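PDB 5MQO: Non-reducing end beta-L-arabinofuranosidase from Bacteroides thetaiotaomicron, which probably hydrolyses glycosidic bonds in complex plant pectin as a family GH127 glycoside hydrolase linked to aceric acidase activity. Local coordinates for residues A[214-225]-A[251-260]; A[286-294]-A[318-329]. All coordinates share one frame; numbering follows the deposited sequence.

Contact 1. Residues A[214-225]-A[251-260]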
loop_
_atom_site.group_PDB
_atom_site.type_symbol
_atom_site.label_atom_id
_atom_site.label_comp_id
_atom_site.label_asym_id
_atom_site.label_seq_id
_atom_site.Cartn_x
_atom_site.Cartn_y
_atom_site.Cartn_z
ATOM N N PHE A 214 -0.373 8.053 24.638
ATOM C CA PHE A 214 -0.598 9.338 23.965
ATOM C C PHE A 214 0.180 10.504 24.577
ATOM O O PHE A 214 0.819 11.283 23.860
ATOM C CB PHE A 214 -2.082 9.670 23.982
ATOM C CG PHE A 214 -2.450 10.841 23.126
ATOM C CD1 PHE A 214 -2.194 10.823 21.767
ATOM C CD2 PHE A 214 -3.062 11.961 23.677
ATOM C CE1 PHE A 214 -2.545 11.882 20.967
ATOM C CE2 PHE A 214 -3.413 13.035 22.878
ATOM C CZ PHE A 214 -3.161 12.992 21.514
ATOM N N ASP A 215 0.130 10.612 25.905
ATOM C CA ASP A 215 0.863 11.663 26.625
ATOM C C ASP A 215 2.367 11.520 26.407
ATOM O O ASP A 215 3.046 12.511 26.234
ATOM C CB ASP A 215 0.478 11.707 28.122
ATOM C CG ASP A 215 -0.982 12.205 28.354
ATOM O OD1 ASP A 215 -1.433 13.166 27.690
ATOM O OD2 ASP A 215 -1.681 11.649 29.218
ATOM N N ALA A 216 2.870 10.294 26.348
ATOM C CA ALA A 216 4.270 10.055 25.925
ATOM C C ALA A 216 4.554 10.585 24.526
ATOM O O ALA A 216 5.594 11.171 24.286
ATOM C CB ALA A 216 4.648 8.576 26.005
ATOM N N ALA A 217 3.615 10.401 23.621
ATOM C CA ALA A 217 3.737 10.929 22.268
ATOM C C ALA A 217 3.666 12.493 22.158
ATOM O O ALA A 217 4.533 13.096 21.475
ATOM C CB ALA A 217 2.687 10.262 21.383
ATOM N N VAL A 218 2.669 13.129 22.806
ATOM C CA VAL A 218 2.553 14.610 22.821
ATOM C C VAL A 218 3.874 15.276 23.305
ATOM O O VAL A 218 4.302 16.313 22.776
ATOM C CB VAL A 218 1.373 15.126 23.733
ATOM C CG1 VAL A 218 1.344 16.662 23.865
ATOM C CG2 VAL A 218 0.026 14.641 23.233
ATOM N N LYS A 219 4.501 14.682 24.318
ATOM C CA LYS A 219 5.798 15.147 24.799
ATOM C C LYS A 219 6.919 14.970 23.777
ATOM O O LYS A 219 7.735 15.873 23.598
ATOM C CB LYS A 219 6.172 14.438 26.097
ATOM C CG LYS A 219 5.314 14.837 27.287
ATOM C CD LYS A 219 5.854 14.153 28.521
ATOM C CE LYS A 219 5.071 14.536 29.753
ATOM N NZ LYS A 219 5.902 14.242 30.951
ATOM N N ALA A 220 6.951 13.815 23.112
ATOM C CA ALA A 220 7.948 13.542 22.058
ATOM C C ALA A 220 7.848 14.568 20.936
ATOM O O ALA A 220 8.865 15.069 20.415
ATOM C CB ALA A 220 7.750 12.151 21.496
ATOM N N THR A 221 6.605 14.875 20.582
ATOM C CA THR A 221 6.300 15.851 19.556
ATOM C C THR A 221 6.826 17.231 19.942
ATOM O O THR A 221 7.445 17.914 19.107
ATOM C CB THR A 221 4.773 15.889 19.314
ATOM O OG1 THR A 221 4.305 14.572 18.988
ATOM C CG2 THR A 221 4.390 16.877 18.216
ATOM N N ASP A 222 6.580 17.640 21.193
ATOM C CA ASP A 222 7.077 18.952 21.703
ATOM C C ASP A 222 8.606 19.018 21.653
ATOM O O ASP A 222 9.200 20.054 21.315
ATOM C CB ASP A 222 6.561 19.236 23.116
ATOM C CG ASP A 222 5.048 19.532 23.149
ATOM O OD1 ASP A 222 4.511 20.150 22.209
ATOM O OD2 ASP A 222 4.371 19.164 24.133
ATOM N N PHE A 223 9.229 17.885 21.951
ATOM C CA PHE A 223 10.662 17.779 21.850
ATOM C C PHE A 223 11.174 17.998 20.409
ATOM O O PHE A 223 12.135 18.729 20.211
ATOM C CB PHE A 223 11.167 16.451 22.417
ATOM C CG PHE A 223 12.643 16.332 22.334
ATOM C CD1 PHE A 223 13.441 17.062 23.204
ATOM C CD2 PHE A 223 13.240 15.593 21.320
ATOM C CE1 PHE A 223 14.818 17.030 23.084
ATOM C CE2 PHE A 223 14.610 15.551 21.207
ATOM C CZ PHE A 223 15.406 16.273 22.090
ATOM N N LEU A 224 10.542 17.369 19.419
ATOM C CA LEU A 224 10.870 17.643 18.025
ATOM C C LEU A 224 10.675 19.113 17.665
ATOM O O LEU A 224 11.507 19.671 16.961
ATOM C CB LEU A 224 10.014 16.838 17.068
ATOM C CG LEU A 224 10.077 15.326 17.080
ATOM C CD1 LEU A 224 9.250 14.801 15.910
ATOM C CD2 LEU A 224 11.519 14.853 16.981
ATOM N N CYS A 225 9.590 19.748 18.114
ATOM C CA CYS A 225 9.395 21.171 17.790
ATOM C C CYS A 225 10.573 22.008 18.299
ATOM O O CYS A 225 11.016 22.939 17.632
ATOM C CB CYS A 225 8.070 21.718 18.340
ATOM S SG CYS A 225 6.594 20.820 17.794
ATOM N N MET A 251 -0.598 14.408 14.646
ATOM C CA MET A 251 -0.644 14.944 15.999
ATOM C C MET A 251 -1.392 16.239 16.095
ATOM O O MET A 251 -2.080 16.461 17.097
ATOM C CB MET A 251 0.739 15.124 16.579
ATOM C CG MET A 251 1.167 13.900 17.353
ATOM S SD MET A 251 0.346 13.866 18.951
ATOM C CE MET A 251 1.055 12.335 19.504
ATOM N N TYR A 252 -1.273 17.092 15.077
ATOM C CA TYR A 252 -2.107 18.311 15.024
ATOM C C TYR A 252 -3.575 17.930 14.959
ATOM O O TYR A 252 -4.374 18.400 15.746
ATOM C CB TYR A 252 -1.747 19.185 13.834
ATOM C CG TYR A 252 -2.770 20.234 13.475
ATOM C CD1 TYR A 252 -2.966 21.371 14.268
ATOM C CD2 TYR A 252 -3.519 20.110 12.310
ATOM C CE1 TYR A 252 -3.901 22.347 13.912
ATOM C CE2 TYR A 252 -4.454 21.072 11.941
ATOM C CZ TYR A 252 -4.651 22.189 12.740
ATOM O OH TYR A 252 -5.585 23.116 12.316
ATOM N N ARG A 253 -3.902 17.039 14.034
ATOM C CA ARG A 253 -5.215 16.404 13.997
ATOM C C ARG A 253 -5.709 15.888 15.329
ATOM O O ARG A 253 -6.873 16.076 15.642
ATOM C CB ARG A 253 -5.245 15.255 12.984
ATOM C CG ARG A 253 -5.342 15.776 11.552
ATOM C CD ARG A 253 -4.979 14.737 10.540
ATOM N NE ARG A 253 -4.902 15.332 9.223
ATOM C CZ ARG A 253 -4.463 14.676 8.149
ATOM N NH1 ARG A 253 -4.096 13.401 8.249
ATOM N NH2 ARG A 253 -4.408 15.287 6.966
ATOM N N ALA A 254 -4.837 15.246 16.095
ATOM C CA ALA A 254 -5.219 14.683 17.385
ATOM C C ALA A 254 -5.260 15.658 18.570
ATOM O O ALA A 254 -5.893 15.343 19.572
ATOM C CB ALA A 254 -4.327 13.518 17.727
ATOM N N THR A 255 -4.588 16.806 18.484
ATOM C CA THR A 255 -4.495 17.732 19.626
ATOM C C THR A 255 -5.028 19.136 19.394
ATOM O O THR A 255 -5.317 19.821 20.357
ATOM C CB THR A 255 -3.032 17.921 20.058
ATOM O OG1 THR A 255 -2.260 18.417 18.950
ATOM C CG2 THR A 255 -2.438 16.612 20.584
ATOM N N GLY A 256 -5.126 19.573 18.136
ATOM C CA GLY A 256 -5.530 20.933 17.795
ATOM C C GLY A 256 -4.408 21.932 17.999
ATOM O O GLY A 256 -4.633 23.138 17.916
ATOM N N ASN A 257 -3.194 21.449 18.236
ATOM C CA ASN A 257 -2.109 22.311 18.658
ATOM C C ASN A 257 -1.415 22.960 17.453
ATOM O O ASN A 257 -0.605 22.287 16.797
ATOM C CB ASN A 257 -1.124 21.484 19.474
ATOM C CG ASN A 257 0.066 22.285 19.962
ATOM O OD1 ASN A 257 0.368 23.363 19.452
ATOM N ND2 ASN A 257 0.768 21.740 20.945
ATOM N N PRO A 258 -1.672 24.278 17.197
ATOM C CA PRO A 258 -1.165 24.979 15.976
ATOM C C PRO A 258 0.326 24.901 15.728
ATOM O O PRO A 258 0.757 25.002 14.583
ATOM C CB PRO A 258 -1.550 26.458 16.196
ATOM C CG PRO A 258 -1.850 26.572 17.639
ATOM C CD PRO A 258 -2.355 25.231 18.093
ATOM N N ARG A 259 1.094 24.745 16.795
ATOM C CA ARG A 259 2.543 24.578 16.700
ATOM C C ARG A 259 2.918 23.368 15.805
ATOM O O ARG A 259 3.940 23.390 15.114
ATOM C CB ARG A 259 3.123 24.467 18.119
ATOM C CG ARG A 259 4.631 24.428 18.202
ATOM C CD ARG A 259 5.111 25.108 19.476
ATOM N NE ARG A 259 6.564 24.964 19.652
ATOM C CZ ARG A 259 7.173 24.114 20.485
ATOM N NH1 ARG A 259 6.481 23.275 21.274
ATOM N NH2 ARG A 259 8.507 24.098 20.526
ATOM N N TYR A 260 2.064 22.345 15.794
ATOM C CA TYR A 260 2.348 21.115 15.062
ATOM C C TYR A 260 2.117 21.261 13.557
ATOM O O TYR A 260 2.903 20.749 12.736
ATOM C CB TYR A 260 1.532 19.953 15.641
ATOM C CG TYR A 260 1.796 19.675 17.120
ATOM C CD1 TYR A 260 2.971 20.110 17.757
ATOM C CD2 TYR A 260 0.886 18.947 17.876
ATOM C CE1 TYR A 260 3.205 19.855 19.090
ATOM C CE2 TYR A 260 1.129 18.671 19.215
ATOM C CZ TYR A 260 2.297 19.131 19.819
ATOM O OH TYR A 260 2.559 18.863 21.150
#

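Contact 2. Residues A[286-294]-A[318-329]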
loop_
_atom_site.group_PDB
_atom_site.type_symbol
_atom_site.label_atom_id
_atom_site.label_comp_id
_atom_site.label_asym_id
_atom_site.label_seq_id
_atom_site.Cartn_x
_atom_site.Cartn_y
_atom_site.Cartn_z
ATOM N N PRO A 286 13.735 23.249 -4.195
ATOM C CA PRO A 286 12.557 23.335 -3.322
ATOM C C PRO A 286 11.390 22.449 -3.725
ATOM O O PRO A 286 11.282 22.067 -4.870
ATOM C CB PRO A 286 12.163 24.803 -3.452
ATOM C CG PRO A 286 13.476 25.469 -3.631
ATOM C CD PRO A 286 14.197 24.588 -4.581
ATOM N N PHE A 287 10.506 22.136 -2.793
ATOM C CA PHE A 287 9.390 21.266 -3.124
ATOM C C PHE A 287 8.485 21.859 -4.183
ATOM O O PHE A 287 7.989 21.133 -5.036
ATOM C CB PHE A 287 8.565 20.832 -1.920
ATOM C CG PHE A 287 7.454 19.920 -2.307
ATOM C CD1 PHE A 287 7.730 18.617 -2.706
ATOM C CD2 PHE A 287 6.139 20.385 -2.396
ATOM C CE1 PHE A 287 6.693 17.765 -3.120
ATOM C CE2 PHE A 287 5.110 19.560 -2.838
ATOM C CZ PHE A 287 5.376 18.253 -3.192
ATOM N N ARG A 288 8.300 23.170 -4.172
ATOM C CA ARG A 288 7.316 23.784 -5.076
ATOM C C ARG A 288 7.772 23.813 -6.524
ATOM O O ARG A 288 6.954 24.019 -7.407
ATOM C CB ARG A 288 6.911 25.160 -4.563
ATOM C CG ARG A 288 6.236 25.060 -3.205
ATOM C CD ARG A 288 5.730 26.396 -2.665
ATOM N NE ARG A 288 4.871 26.204 -1.497
ATOM C CZ ARG A 288 5.298 25.836 -0.281
ATOM N NH1 ARG A 288 6.599 25.607 -0.006
ATOM N NH2 ARG A 288 4.406 25.684 0.693
ATOM N N ASP A 289 9.063 23.568 -6.758
ATOM C CA ASP A 289 9.631 23.421 -8.114
ATOM C C ASP A 289 9.574 21.996 -8.641
ATOM O O ASP A 289 9.837 21.791 -9.802
ATOM C CB ASP A 289 11.093 23.913 -8.163
ATOM C CG ASP A 289 11.238 25.377 -7.754
ATOM O OD1 ASP A 289 10.561 26.240 -8.356
ATOM O OD2 ASP A 289 12.030 25.666 -6.828
ATOM N N GLN A 290 9.240 21.022 -7.801
ATOM C CA GLN A 290 9.214 19.609 -8.180
ATOM C C GLN A 290 7.900 19.249 -8.796
ATOM O O GLN A 290 6.871 19.349 -8.125
ATOM C CB GLN A 290 9.410 18.715 -6.962
ATOM C CG GLN A 290 10.807 18.789 -6.362
ATOM C CD GLN A 290 10.950 17.943 -5.103
ATOM O OE1 GLN A 290 10.440 16.815 -5.011
ATOM N NE2 GLN A 290 11.680 18.477 -4.139
ATOM N N TYR A 291 7.913 18.821 -10.058
ATOM C CA TYR A 291 6.696 18.360 -10.749
ATOM C C TYR A 291 6.834 16.909 -11.267
ATOM O O TYR A 291 6.036 16.456 -12.106
ATOM C CB TYR A 291 6.347 19.313 -11.909
ATOM C CG TYR A 291 5.984 20.697 -11.482
ATOM C CD1 TYR A 291 4.647 21.025 -11.157
ATOM C CD2 TYR A 291 6.959 21.707 -11.389
ATOM C CE1 TYR A 291 4.282 22.317 -10.770
ATOM C CE2 TYR A 291 6.613 23.014 -10.975
ATOM C CZ TYR A 291 5.270 23.315 -10.671
ATOM O OH TYR A 291 4.890 24.583 -10.284
ATOM N N ARG A 292 7.836 16.191 -10.752
ATOM C CA ARG A 292 8.119 14.826 -11.144
ATOM C C ARG A 292 8.611 14.005 -9.915
ATOM O O ARG A 292 9.117 14.565 -8.924
ATOM C CB ARG A 292 9.132 14.863 -12.302
ATOM C CG ARG A 292 8.558 15.405 -13.620
ATOM C CD ARG A 292 9.590 15.443 -14.752
ATOM N NE ARG A 292 9.034 15.492 -16.129
ATOM C CZ ARG A 292 9.766 15.436 -17.265
ATOM N NH1 ARG A 292 11.102 15.343 -17.223
ATOM N NH2 ARG A 292 9.167 15.461 -18.466
ATOM N N ALA A 293 8.430 12.684 -9.970
ATOM C CA ALA A 293 8.971 11.766 -8.949
ATOM C C ALA A 293 10.463 11.676 -9.106
ATOM O O ALA A 293 10.942 11.711 -10.227
ATOM C CB ALA A 293 8.366 10.383 -9.088
ATOM N N MET A 294 11.200 11.477 -8.014
ATOM C CA MET A 294 12.629 11.709 -8.055
ATOM C C MET A 294 13.621 10.623 -7.658
ATOM O O MET A 294 14.425 10.160 -8.518
ATOM C CB MET A 294 12.915 12.930 -7.225
ATOM C CG MET A 294 14.154 13.661 -7.679
ATOM S SD MET A 294 13.930 15.393 -7.365
ATOM C CE MET A 294 13.022 15.992 -8.805
ATOM N N GLN A 318 -0.951 25.439 -4.692
ATOM C CA GLN A 318 0.321 25.155 -5.376
ATOM C C GLN A 318 0.782 23.748 -5.047
ATOM O O GLN A 318 1.121 23.006 -5.934
ATOM C CB GLN A 318 1.385 26.206 -5.031
ATOM C CG GLN A 318 2.800 25.925 -5.538
ATOM C CD GLN A 318 2.911 25.659 -7.036
ATOM O OE1 GLN A 318 2.282 26.328 -7.857
ATOM N NE2 GLN A 318 3.736 24.689 -7.395
ATOM N N LEU A 319 0.706 23.368 -3.784
ATOM C CA LEU A 319 0.991 21.987 -3.369
ATOM C C LEU A 319 0.255 20.900 -4.202
ATOM O O LEU A 319 0.864 19.924 -4.620
ATOM C CB LEU A 319 0.663 21.802 -1.894
ATOM C CG LEU A 319 1.385 22.759 -0.958
ATOM C CD1 LEU A 319 0.875 22.567 0.446
ATOM C CD2 LEU A 319 2.890 22.559 -1.014
ATOM N N MET A 320 -1.039 21.087 -4.450
ATOM C CA MET A 320 -1.823 20.171 -5.295
ATOM C C MET A 320 -1.419 20.277 -6.769
ATOM O O MET A 320 -1.582 19.327 -7.513
ATOM C CB MET A 320 -3.323 20.445 -5.122
ATOM C CG MET A 320 -4.274 19.338 -5.590
ATOM S SD MET A 320 -4.245 17.705 -4.808
ATOM C CE MET A 320 -3.529 18.078 -3.202
ATOM N N LYS A 321 -0.895 21.420 -7.199
ATOM C CA LYS A 321 -0.282 21.504 -8.541
ATOM C C LYS A 321 0.956 20.588 -8.648
ATOM O O LYS A 321 1.144 19.924 -9.653
ATOM C CB LYS A 321 0.055 22.959 -8.934
ATOM C CG LYS A 321 -0.677 23.459 -10.183
ATOM C CD LYS A 321 -1.107 24.937 -10.154
ATOM C CE LYS A 321 -2.222 25.168 -11.187
ATOM N NZ LYS A 321 -2.330 26.583 -11.646
ATOM N N ASN A 322 1.764 20.553 -7.593
ATOM C CA ASN A 322 2.901 19.662 -7.517
ATOM C C ASN A 322 2.442 18.241 -7.351
ATOM O O ASN A 322 2.887 17.370 -8.080
ATOM C CB ASN A 322 3.840 20.049 -6.378
ATOM C CG ASN A 322 4.422 21.443 -6.561
ATOM O OD1 ASN A 322 4.047 22.366 -5.855
ATOM N ND2 ASN A 322 5.332 21.600 -7.525
ATOM N N LEU A 323 1.531 17.997 -6.424
ATOM C CA LEU A 323 1.164 16.612 -6.090
ATOM C C LEU A 323 0.493 15.923 -7.249
ATOM O O LEU A 323 0.747 14.735 -7.460
ATOM C CB LEU A 323 0.295 16.522 -4.840
ATOM C CG LEU A 323 0.980 16.867 -3.505
ATOM C CD1 LEU A 323 -0.061 16.938 -2.381
ATOM C CD2 LEU A 323 2.105 15.895 -3.162
ATOM N N THR A 324 -0.310 16.651 -8.038
ATOM C CA THR A 324 -0.971 16.031 -9.222
ATOM C C THR A 324 -0.050 15.758 -10.421
ATOM O O THR A 324 -0.253 14.779 -11.062
ATOM C CB THR A 324 -2.286 16.737 -9.662
ATOM O OG1 THR A 324 -2.057 18.113 -9.926
ATOM C CG2 THR A 324 -3.279 16.689 -8.581
ATOM N N SER A 325 0.974 16.540 -10.716
ATOM C CA SER A 325 1.902 16.089 -11.781
ATOM C C SER A 325 2.879 15.010 -11.296
ATOM O O SER A 325 3.334 14.201 -12.093
ATOM C CB SER A 325 2.624 17.228 -12.555
ATOM O OG SER A 325 3.071 18.206 -11.664
ATOM N N ILE A 326 3.193 15.000 -10.005
ATOM C CA ILE A 326 4.040 13.946 -9.428
ATOM C C ILE A 326 3.256 12.615 -9.438
ATOM O O ILE A 326 3.805 11.567 -9.791
ATOM C CB ILE A 326 4.529 14.309 -7.993
ATOM C CG1 ILE A 326 5.429 15.518 -8.052
ATOM C CG2 ILE A 326 5.344 13.182 -7.358
ATOM C CD1 ILE A 326 5.840 16.047 -6.693
ATOM N N TRP A 327 1.985 12.660 -9.042
ATOM C CA TRP A 327 1.172 11.449 -9.012
ATOM C C TRP A 327 1.120 10.943 -10.434
ATOM O O TRP A 327 1.436 9.800 -10.701
ATOM C CB TRP A 327 -0.241 11.710 -8.460
ATOM C CG TRP A 327 -1.136 10.522 -8.543
ATOM C CD1 TRP A 327 -1.245 9.516 -7.640
ATOM C CD2 TRP A 327 -2.049 10.217 -9.599
ATOM N NE1 TRP A 327 -2.166 8.579 -8.073
ATOM C CE2 TRP A 327 -2.672 8.993 -9.279
ATOM C CE3 TRP A 327 -2.402 10.859 -10.797
ATOM C CZ2 TRP A 327 -3.648 8.397 -10.124
ATOM C CZ3 TRP A 327 -3.371 10.260 -11.640
ATOM C CH2 TRP A 327 -3.976 9.044 -11.294
ATOM N N ASN A 328 0.775 11.840 -11.336
ATOM C CA ASN A 328 0.709 11.552 -12.741
ATOM C C ASN A 328 1.986 10.917 -13.293
ATOM O O ASN A 328 1.914 9.955 -14.027
ATOM C CB ASN A 328 0.410 12.853 -13.500
ATOM C CG ASN A 328 -0.052 12.605 -14.911
ATOM O OD1 ASN A 328 0.763 12.540 -15.852
ATOM N ND2 ASN A 328 -1.379 12.440 -15.070
ATOM N N ASP A 329 3.140 11.469 -12.935
ATOM C CA ASP A 329 4.468 10.965 -13.358
ATOM C C ASP A 329 4.706 9.514 -12.912
ATOM O O ASP A 329 5.028 8.637 -13.709
ATOM C CB ASP A 329 5.584 11.838 -12.771
ATOM C CG ASP A 329 6.960 11.436 -13.282
ATOM O OD1 ASP A 329 7.037 10.941 -14.429
ATOM O OD2 ASP A 329 7.963 11.609 -12.548
#

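Contact 1. Residues A[214-225]-A[251-260]
V218 and M251 mark the approach of helix 214-225 to helix 251-255, whose axes come within 11.5 Å and cross at -125°. In this pair from the helical (alpha/alpha)6-type catalytic domain of GH127, the second segment is two helices joined by a short turn: the first helix ends at T255, G256 follows it with positive phi, and N257 caps the next by accepting from R259 N through OD1. Two knobs fill holes on helix 214-225. M251, its chain bent at chi2 (-77°), sits among F214, A217, V218 and T221, its CE 3.9 Å from F214 CE1. Y260 sits among V218, T221, D222 and C225. The T221 methyl CG2 stands over one face of the Y260 ring, 3.5 Å from the centroid and 17° off the normal, a CH-pi contact. N257 ND2 lies near the opposite face, toward the rim. The phenol OH of Y260 donates to D222 OD1 at 2.6 Å, approaching from above the carboxylate plane. A phenylalanine here would probably leave D222 OD1 without its phenol donor. R259 forms a salt bridge to E229 through NE and only a long one to D222, while C225 CB rests 3.2 Å above the centre of the R259 guanidinium plane.

Contact 2. Residues A[286-294]-A[318-329]
N322 provides the main polar grip on loop 286-294, which contains a short 3-10 turn (287-289), links helices 258-270 and 297-314 of the catalytic domain, and is held to helix 317-333 largely by side-chain-to-backbone bonds. Its single amide nitrogen ND2 donates to R288 O at 2.9 Å and to Q290 O at 2.8 Å, both met from above their carbonyl planes. Q318 NE2 donates to N322 OD1 and also to Y291 OH, the latter at 3.1 Å. Further along, D329 OD2 receives the backbone N-H of A293 at 2.8 Å on its anti lone pair; chi1 of -175° carries the carboxylate out to the loop, where K334 and R333 also bind it.

Of the aromatic contacts, N322 ND2 lies over one face of the Y291 ring, 3.4 Å above the ring plane and toward its rim, with ring and amide planes 37° apart, while S325 OG meets the ring edge.

Apolar packing centres on F287. L319 CD2 and L323 CD2 come to its ring edge, the latter 4.0 Å from CZ, and I326 CD1 lies 4.1 Å from CE1. L319 CD2 also lies over a face of the R288 guanidinium, which D269 and E316 hold by salt bridges.

Helix 297-314 packs against the apolar side through V307 and Y304, and helix 382-399 meets L323 through F391 and M395.

How the contacts relate
Contacts 1 and 2 follow one another in series along the chain, within the GH127 catalytic domain. Their centres are 28 Å apart and their nearest atoms about 10 Å, so they do not touch. Helices link them instead. Helix 258-270 begins at the turn of contact 1, and its D269 pairs with R288 of contact 2. Helix 297-314 joins them a second time: D309 and E313 form salt bridges with R253 of segment 251-260, while V307 and Y304 pack on contact 2. Contact 1 thus joins successive helices directly, whereas contact 2 fastens an interhelical loop to helix 317-333, two different kinds of joint within one mainly helical domain.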